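Local coordinates for protein aryl acylamidase (bacterium CSBL00001, PDB 4YJ6) that probably hydrolyses aryl acylamides, splitting the amide bond between an acyl group and an aromatic amine, as a member of the amidase signature family, at residues A[177-188]-A[220-229]; A[193-204]-A[436-447]. One frame throughout, in Å; residues are numbered along the deposited sequence.

Interaction 1: A[177-188]-A[220-229]. With PO4 (phosphate ion), chain B.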
# COMPACT_ATOMS: atom_id res chain seq x y z
N PRO A 177 1.67 6.18 -13.20
CA PRO A 177 1.07 7.18 -12.29
C PRO A 177 0.34 6.56 -11.11
O PRO A 177 0.11 7.24 -10.12
CB PRO A 177 0.08 7.93 -13.19
CG PRO A 177 -0.29 6.89 -14.26
CD PRO A 177 0.96 6.10 -14.49
N VAL A 178 0.01 5.28 -11.19
CA VAL A 178 -0.72 4.61 -10.09
C VAL A 178 -0.26 3.16 -10.10
O VAL A 178 0.06 2.60 -11.17
CB VAL A 178 -2.27 4.70 -10.28
CG1 VAL A 178 -2.69 4.15 -11.66
CG2 VAL A 178 -3.00 3.92 -9.13
N ALA A 179 -0.15 2.55 -8.92
CA ALA A 179 0.18 1.12 -8.84
C ALA A 179 -0.64 0.51 -7.70
O ALA A 179 -0.98 1.20 -6.74
CB ALA A 179 1.69 0.91 -8.60
N GLY A 180 -0.95 -0.78 -7.79
CA GLY A 180 -1.75 -1.41 -6.77
C GLY A 180 -0.94 -1.88 -5.56
O GLY A 180 0.12 -2.50 -5.70
N GLY A 181 -1.44 -1.57 -4.38
CA GLY A 181 -0.84 -2.05 -3.16
C GLY A 181 -1.84 -2.89 -2.39
O GLY A 181 -3.04 -2.92 -2.69
N THR A 182 -1.32 -3.64 -1.43
CA THR A 182 -2.20 -4.35 -0.50
C THR A 182 -1.71 -4.04 0.89
O THR A 182 -0.56 -3.62 1.08
CB THR A 182 -2.23 -5.88 -0.74
OG1 THR A 182 -0.98 -6.49 -0.39
CG2 THR A 182 -2.55 -6.17 -2.23
N ASP A 183 -2.58 -4.24 1.88
CA ASP A 183 -2.29 -3.65 3.21
C ASP A 183 -2.97 -4.50 4.31
O ASP A 183 -4.20 -4.55 4.37
CB ASP A 183 -2.87 -2.20 3.14
CG ASP A 183 -2.52 -1.32 4.35
OD1 ASP A 183 -2.68 -1.74 5.52
OD2 ASP A 183 -2.12 -0.17 4.09
N GLY A 184 -2.15 -5.16 5.14
CA GLY A 184 -2.62 -5.97 6.26
C GLY A 184 -2.02 -5.41 7.57
O GLY A 184 -2.58 -5.66 8.64
N GLY A 185 -0.92 -4.67 7.46
CA GLY A 185 -0.31 -3.99 8.62
C GLY A 185 0.17 -2.60 8.23
O GLY A 185 0.90 -1.95 8.96
N GLY A 186 -0.26 -2.13 7.06
CA GLY A 186 0.13 -0.81 6.63
C GLY A 186 0.67 -0.72 5.21
O GLY A 186 1.07 0.35 4.79
N SER A 187 0.63 -1.80 4.45
CA SER A 187 1.52 -1.87 3.29
C SER A 187 1.15 -1.10 2.02
O SER A 187 1.93 -1.11 1.08
CB SER A 187 1.81 -3.33 2.98
OG SER A 187 2.63 -3.83 4.04
N ILE A 188 0.01 -0.43 1.98
CA ILE A 188 -0.22 0.60 0.96
C ILE A 188 0.52 1.87 1.38
O ILE A 188 0.99 2.66 0.54
CB ILE A 188 -1.73 0.89 0.85
CG1 ILE A 188 -2.42 -0.27 0.12
CG2 ILE A 188 -2.01 2.21 0.09
CD1 ILE A 188 -3.92 -0.29 0.42
N PRO A 220 -6.02 -9.59 10.59
CA PRO A 220 -6.46 -8.18 10.63
C PRO A 220 -7.26 -7.83 9.38
O PRO A 220 -7.38 -8.63 8.43
CB PRO A 220 -5.15 -7.39 10.61
CG PRO A 220 -4.04 -8.38 10.59
CD PRO A 220 -4.60 -9.72 10.24
N TYR A 221 -7.82 -6.64 9.36
CA TYR A 221 -8.46 -6.19 8.12
C TYR A 221 -7.40 -6.09 7.00
O TYR A 221 -6.32 -5.53 7.21
CB TYR A 221 -9.09 -4.82 8.35
CG TYR A 221 -10.31 -4.76 9.23
CD1 TYR A 221 -11.41 -5.57 8.99
CD2 TYR A 221 -10.37 -3.86 10.30
CE1 TYR A 221 -12.55 -5.48 9.79
CE2 TYR A 221 -11.52 -3.76 11.08
CZ TYR A 221 -12.60 -4.58 10.82
OH TYR A 221 -13.74 -4.47 11.57
N LEU A 222 -7.77 -6.54 5.80
CA LEU A 222 -6.87 -6.50 4.64
C LEU A 222 -7.52 -5.62 3.58
O LEU A 222 -8.74 -5.70 3.36
CB LEU A 222 -6.71 -7.90 4.03
CG LEU A 222 -6.30 -8.99 5.03
CD1 LEU A 222 -6.18 -10.38 4.30
CD2 LEU A 222 -4.95 -8.63 5.68
N TYR A 223 -6.70 -4.83 2.90
CA TYR A 223 -7.19 -3.88 1.92
C TYR A 223 -6.38 -3.90 0.64
O TYR A 223 -5.15 -4.12 0.67
CB TYR A 223 -6.99 -2.47 2.48
CG TYR A 223 -7.47 -2.23 3.89
CD1 TYR A 223 -8.84 -1.95 4.14
CD2 TYR A 223 -6.58 -2.23 4.96
CE1 TYR A 223 -9.30 -1.70 5.43
CE2 TYR A 223 -7.06 -1.97 6.29
CZ TYR A 223 -8.41 -1.71 6.49
OH TYR A 223 -8.89 -1.43 7.74
N GLU A 224 -7.04 -3.63 -0.49
CA GLU A 224 -6.31 -3.23 -1.71
C GLU A 224 -6.56 -1.76 -1.98
O GLU A 224 -7.66 -1.25 -1.71
CB GLU A 224 -6.79 -4.07 -2.92
CG GLU A 224 -6.53 -5.59 -2.70
CD GLU A 224 -6.44 -6.41 -3.98
OE1 GLU A 224 -5.99 -5.89 -5.03
OE2 GLU A 224 -6.82 -7.60 -3.91
N GLY A 225 -5.56 -1.07 -2.50
CA GLY A 225 -5.75 0.34 -2.80
C GLY A 225 -4.58 0.89 -3.60
O GLY A 225 -3.60 0.20 -3.82
N PRO A 226 -4.71 2.14 -4.04
CA PRO A 226 -3.76 2.77 -4.95
C PRO A 226 -2.61 3.50 -4.24
O PRO A 226 -2.81 4.08 -3.17
CB PRO A 226 -4.63 3.77 -5.69
CG PRO A 226 -5.60 4.24 -4.63
CD PRO A 226 -5.87 3.00 -3.77
N ILE A 227 -1.45 3.49 -4.89
CA ILE A 227 -0.35 4.40 -4.57
C ILE A 227 -0.17 5.32 -5.78
O ILE A 227 -0.09 4.84 -6.90
CB ILE A 227 0.93 3.61 -4.28
CG1 ILE A 227 0.70 2.74 -3.04
CG2 ILE A 227 2.17 4.57 -4.07
CD1 ILE A 227 1.83 1.74 -2.74
N THR A 228 -0.16 6.64 -5.56
CA THR A 228 -0.14 7.61 -6.67
C THR A 228 0.80 8.77 -6.31
O THR A 228 1.35 8.81 -5.21
CB THR A 228 -1.52 8.24 -6.90
OG1 THR A 228 -1.96 8.88 -5.69
CG2 THR A 228 -2.55 7.18 -7.30
N ARG A 229 0.98 9.73 -7.22
CA ARG A 229 1.75 10.93 -6.89
C ARG A 229 0.82 12.08 -6.57
O ARG A 229 1.27 13.06 -5.96
CB ARG A 229 2.69 11.34 -8.04
CG ARG A 229 3.84 10.33 -8.26
CD ARG A 229 4.85 10.77 -9.33
NE ARG A 229 4.20 10.90 -10.63
CZ ARG A 229 3.99 9.89 -11.47
NH1 ARG A 229 4.45 8.66 -11.22
NH2 ARG A 229 3.34 10.13 -12.59
P PO4 B . 1.08 -6.54 4.94
O1 PO4 B . 2.37 -6.70 5.76
O2 PO4 B . 0.10 -7.50 5.59
O3 PO4 B . 0.63 -5.13 5.08
O4 PO4 B . 1.26 -6.93 3.49
O HOH W 1 0.03 10.00 -9.91
O HOH W 2 -3.79 -3.99 -5.17
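Gly181 and Gly225 face each other as a hydrogen-bonded pair where strands 178-183 and 223-228 run antiparallel; the N-to-C directions of the short strand segments make 146°. The evidence is a ladder in which Ala179 with Ile227 and Asp183 with Tyr223 form the other hydrogen-bonded pairs. Gly181 N meets Gly225 O at 2.8 Å with an N-H...O angle of 165°, whereas the bond from Asp183 N to Tyr223 O is weak. On the Val178 face, Val178 CG2 lies 3.8 Å from Pro226 CB.

Ile188 folds back over the face that carries Ala179 and Ile227. Its CB points toward strand 223-228, and chi1 of -75° sets CG1 beside the backbone N and opposite the carbonyl carbon. CG1 passes near Gly225 O. From there CD1 reaches over the backbone, 3.4 Å from Gly225 N, so a side chain at that glycine would be tight against it. The other branch, CG2, lies 4.2 Å from Ile227 CG1, and Ile227 CD1 approaches Ile188 O at 3.5 Å. That buried carbonyl oxygen has no polar partner in the model.

Loop 184-188 is held from within: Asp183 OD2 accepts Ile188 N at 3.0 Å from above its carboxylate plane, while OD1 makes a salt bridge with Arg189 and accepts a hydrogen bond from Asn437. O3 of a phosphate ion, probably from the crystallisation liquor, accepts Gly184 N at 2.8 Å and Ser187 OG at 2.6 Å, plus the Gly185 amide. Ser163 also binds the ion. A glycine-rich loop offering backbone amides to an anion is consistent with the oxyanion-binding region of the amidase signature fold.

Interaction 2: A[193-204]-A[436-447]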
# COMPACT_ATOMS: atom_id res chain seq x y z
N ALA A 193 5.04 6.33 2.37
CA ALA A 193 5.70 7.25 3.31
C ALA A 193 7.20 7.34 2.99
O ALA A 193 7.78 8.43 2.99
CB ALA A 193 5.51 6.75 4.75
N TRP A 194 7.84 6.20 2.76
CA TRP A 194 9.28 6.25 2.48
C TRP A 194 9.65 6.71 1.06
O TRP A 194 10.83 6.84 0.78
CB TRP A 194 9.90 4.87 2.71
CG TRP A 194 10.19 4.55 4.16
CD1 TRP A 194 9.92 5.33 5.25
CD2 TRP A 194 10.82 3.36 4.66
NE1 TRP A 194 10.34 4.69 6.40
CE2 TRP A 194 10.90 3.49 6.07
CE3 TRP A 194 11.35 2.20 4.06
CZ2 TRP A 194 11.45 2.51 6.89
CZ3 TRP A 194 11.90 1.22 4.87
CH2 TRP A 194 11.94 1.38 6.28
N THR A 195 8.68 6.90 0.17
CA THR A 195 8.98 7.26 -1.24
C THR A 195 8.29 8.53 -1.73
O THR A 195 8.26 8.79 -2.94
CB THR A 195 8.62 6.11 -2.22
OG1 THR A 195 7.23 5.82 -2.09
CG2 THR A 195 9.44 4.88 -1.91
N ASN A 196 7.76 9.34 -0.82
CA ASN A 196 7.16 10.62 -1.22
C ASN A 196 5.97 10.38 -2.15
O ASN A 196 5.72 11.17 -3.03
CB ASN A 196 8.20 11.54 -1.96
CG ASN A 196 7.79 12.98 -2.00
OD1 ASN A 196 7.61 13.60 -0.95
ND2 ASN A 196 7.66 13.55 -3.20
N THR A 197 5.25 9.28 -1.94
CA THR A 197 4.03 9.06 -2.70
C THR A 197 2.80 9.00 -1.79
O THR A 197 2.92 8.95 -0.57
CB THR A 197 4.15 7.80 -3.56
OG1 THR A 197 4.60 6.70 -2.76
CG2 THR A 197 5.18 8.05 -4.70
N TYR A 198 1.63 9.10 -2.42
CA TYR A 198 0.38 9.13 -1.67
C TYR A 198 -0.21 7.73 -1.65
O TYR A 198 -0.46 7.14 -2.71
CB TYR A 198 -0.55 10.11 -2.35
CG TYR A 198 -1.91 10.25 -1.67
CD1 TYR A 198 -2.03 10.89 -0.43
CD2 TYR A 198 -3.06 9.74 -2.27
CE1 TYR A 198 -3.26 11.04 0.17
CE2 TYR A 198 -4.30 9.88 -1.67
CZ TYR A 198 -4.39 10.52 -0.45
OH TYR A 198 -5.61 10.65 0.13
N GLY A 199 -0.45 7.18 -0.46
CA GLY A 199 -0.95 5.82 -0.36
C GLY A 199 -2.31 5.86 0.30
O GLY A 199 -2.40 6.29 1.45
N PHE A 200 -3.34 5.37 -0.40
CA PHE A 200 -4.71 5.46 0.13
C PHE A 200 -5.23 4.09 0.58
O PHE A 200 -5.40 3.19 -0.27
CB PHE A 200 -5.70 6.03 -0.92
CG PHE A 200 -7.03 6.40 -0.32
CD1 PHE A 200 -7.21 7.67 0.22
CD2 PHE A 200 -8.05 5.48 -0.23
CE1 PHE A 200 -8.42 8.03 0.82
CE2 PHE A 200 -9.26 5.82 0.37
CZ PHE A 200 -9.43 7.10 0.91
N GLN A 201 -5.48 3.94 1.89
CA GLN A 201 -6.00 2.69 2.48
C GLN A 201 -7.49 2.91 2.79
O GLN A 201 -7.84 3.63 3.73
CB GLN A 201 -5.19 2.32 3.75
CG GLN A 201 -5.81 1.13 4.57
CD GLN A 201 -6.42 1.64 5.85
OE1 GLN A 201 -5.73 2.27 6.66
NE2 GLN A 201 -7.72 1.41 6.04
N PRO A 202 -8.36 2.28 2.01
CA PRO A 202 -9.80 2.57 2.16
C PRO A 202 -10.42 1.98 3.42
O PRO A 202 -9.84 1.07 4.04
CB PRO A 202 -10.45 1.88 0.91
CG PRO A 202 -9.34 1.33 0.11
CD PRO A 202 -8.10 1.27 0.98
N SER A 203 -11.62 2.46 3.76
CA SER A 203 -12.38 1.87 4.85
C SER A 203 -12.57 0.38 4.62
O SER A 203 -12.75 -0.02 3.47
CB SER A 203 -13.79 2.50 4.88
OG SER A 203 -13.70 3.89 5.19
N ILE A 204 -12.67 -0.42 5.68
CA ILE A 204 -13.00 -1.82 5.45
C ILE A 204 -14.36 -1.91 4.71
O ILE A 204 -15.34 -1.22 5.04
CB ILE A 204 -12.93 -2.67 6.78
CG1 ILE A 204 -13.21 -4.16 6.48
CG2 ILE A 204 -13.97 -2.14 7.82
CD1 ILE A 204 -12.11 -4.87 5.57
N THR A 436 -4.86 0.71 12.03
CA THR A 436 -6.12 0.74 11.27
C THR A 436 -6.41 -0.61 10.61
O THR A 436 -7.52 -0.84 10.15
CB THR A 436 -6.12 1.82 10.16
OG1 THR A 436 -5.14 1.49 9.19
CG2 THR A 436 -5.80 3.19 10.76
N ASN A 437 -5.43 -1.50 10.56
CA ASN A 437 -5.76 -2.89 10.21
C ASN A 437 -6.46 -3.58 11.38
O ASN A 437 -7.22 -4.51 11.20
CB ASN A 437 -4.51 -3.67 9.79
CG ASN A 437 -3.81 -3.01 8.63
OD1 ASN A 437 -2.90 -2.22 8.84
ND2 ASN A 437 -4.25 -3.31 7.40
N PHE A 438 -6.19 -3.13 12.61
CA PHE A 438 -7.03 -3.58 13.72
C PHE A 438 -8.41 -2.93 13.68
O PHE A 438 -9.42 -3.59 13.94
CB PHE A 438 -6.42 -3.17 15.07
CG PHE A 438 -5.20 -3.97 15.45
CD1 PHE A 438 -4.96 -5.22 14.92
CD2 PHE A 438 -4.35 -3.47 16.43
CE1 PHE A 438 -3.80 -5.96 15.33
CE2 PHE A 438 -3.23 -4.19 16.85
CZ PHE A 438 -2.97 -5.43 16.31
N SER A 439 -8.47 -1.63 13.35
CA SER A 439 -9.69 -0.87 13.60
C SER A 439 -10.64 -0.62 12.44
O SER A 439 -11.84 -0.39 12.69
CB SER A 439 -9.33 0.48 14.25
OG SER A 439 -8.79 1.38 13.29
N GLY A 440 -10.12 -0.65 11.20
CA GLY A 440 -10.97 -0.61 10.02
C GLY A 440 -11.16 0.79 9.44
O GLY A 440 -11.79 0.95 8.41
N HIS A 441 -10.59 1.79 10.08
CA HIS A 441 -10.73 3.19 9.63
C HIS A 441 -9.96 3.44 8.36
O HIS A 441 -8.89 2.90 8.20
CB HIS A 441 -10.15 4.11 10.73
CG HIS A 441 -10.94 4.06 11.99
ND1 HIS A 441 -10.91 2.98 12.86
CD2 HIS A 441 -11.84 4.94 12.51
CE1 HIS A 441 -11.74 3.21 13.85
NE2 HIS A 441 -12.33 4.38 13.66
N PRO A 442 -10.49 4.28 7.47
CA PRO A 442 -9.75 4.67 6.27
C PRO A 442 -8.56 5.59 6.66
O PRO A 442 -8.72 6.38 7.58
CB PRO A 442 -10.78 5.48 5.48
CG PRO A 442 -11.69 6.13 6.57
CD PRO A 442 -11.79 4.98 7.59
N SER A 443 -7.43 5.51 5.95
CA SER A 443 -6.34 6.43 6.22
C SER A 443 -5.49 6.56 4.96
O SER A 443 -5.50 5.68 4.11
CB SER A 443 -5.48 5.95 7.40
OG SER A 443 -4.78 4.74 7.10
N ALA A 444 -4.73 7.65 4.88
CA ALA A 444 -3.83 7.80 3.74
C ALA A 444 -2.52 8.38 4.23
O ALA A 444 -2.52 9.22 5.11
CB ALA A 444 -4.46 8.73 2.68
N SER A 445 -1.42 7.92 3.65
CA SER A 445 -0.13 8.53 3.93
C SER A 445 0.10 9.66 2.93
O SER A 445 0.12 9.42 1.72
CB SER A 445 1.00 7.52 3.85
OG SER A 445 2.24 8.17 4.20
N VAL A 446 0.29 10.88 3.44
CA VAL A 446 0.63 12.05 2.63
C VAL A 446 2.10 12.44 2.82
O VAL A 446 2.59 12.53 3.95
CB VAL A 446 -0.25 13.31 2.93
CG1 VAL A 446 -1.70 13.04 2.54
CG2 VAL A 446 -0.20 13.74 4.42
N PRO A 447 2.81 12.72 1.73
CA PRO A 447 4.22 13.11 1.87
C PRO A 447 4.32 14.38 2.68
O PRO A 447 3.68 15.38 2.33
CB PRO A 447 4.64 13.36 0.40
CG PRO A 447 3.78 12.33 -0.39
CD PRO A 447 2.44 12.36 0.34
O HOH W 3 3.49 9.59 2.21
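Gln201 meets Ser443 and Thr436 through a single oxygen. OE1 accepts Ser443 OG at 2.7 Å and Thr436 OG1, also at 2.7 Å, the two hydroxyls arriving from opposite faces of the amide plane. NE2 spends its two N-H groups on carbonyls: His441 O at 2.9 Å, nearly in the amide plane and at an N-H...O angle of 163°, and Pro202 O. The chain bends at chi2 (-108°), which swings the amide back over segment 436-447. Four partners, two hydroxyls on OE1 and two carbonyls on NE2, thus hold the amide's rotation. An alanine here would remove the whole amide and would probably leave the hydroxyls of Thr436 and Ser443 and the carbonyl of His441 without their mate.

The backbone carries the contact outward. Strands 198-201 and 443-447 run antiparallel at 174°, Gly199 with Ser445 and Gln201 with Ser443 forming hydrogen-bonded pairs; Gln201 N lies 2.8 Å from Ser443 O. Past the strand end, Ile204 N binds the carbonyl of Gly440, whose positive phi takes the chain out of helix 434-439. A water joins Thr197 O to Ser445 OG, which also bonds Thr399.

Packing contacts finish the interface. Val446 CG1 sits at the edge of the Tyr198 ring, 3.5 Å from Tyr198 CE1, and Ala444 CB lies 3.8 Å from Phe200 CD1. Pro447 CB meets Asn196 OD1 at 3.3 Å, the two side chains crossing at about a right angle, while Asn196 ND2 is hydrogen-bonded to Trp483 O.

Helix 231-241 packs on Tyr198 and Phe200, and Tyr198 OH bonds Ser474 of helix 467-480. Within the sheet, strand 198-201 has 223-228 as its other neighbour, while 443-451 continues to 454-462.

Overall arrangement
Both contacts are buried near the centre of the chain, about 7 Å apart between centres, and belong to one mixed sheet in the order 178-183, 223-228, 198-201, 443-451. They share no strand, yet 223-228 and 198-201 are neighbours: Tyr198 N meets Thr228 O across the seam, and Tyr223 OH meets Thr436 O. Interaction 1 includes strand 178-183, which also bonds the backbone of Leu82, is rich in glycine, and ends at the loop that holds the phosphate. Interaction 2 instead has a buried glutamine amide satisfied by hydroxyls and carbonyls, and aromatic rings turned to the helices. Asn437 of interaction 2 links them too, bonding Asp183 and Tyr221.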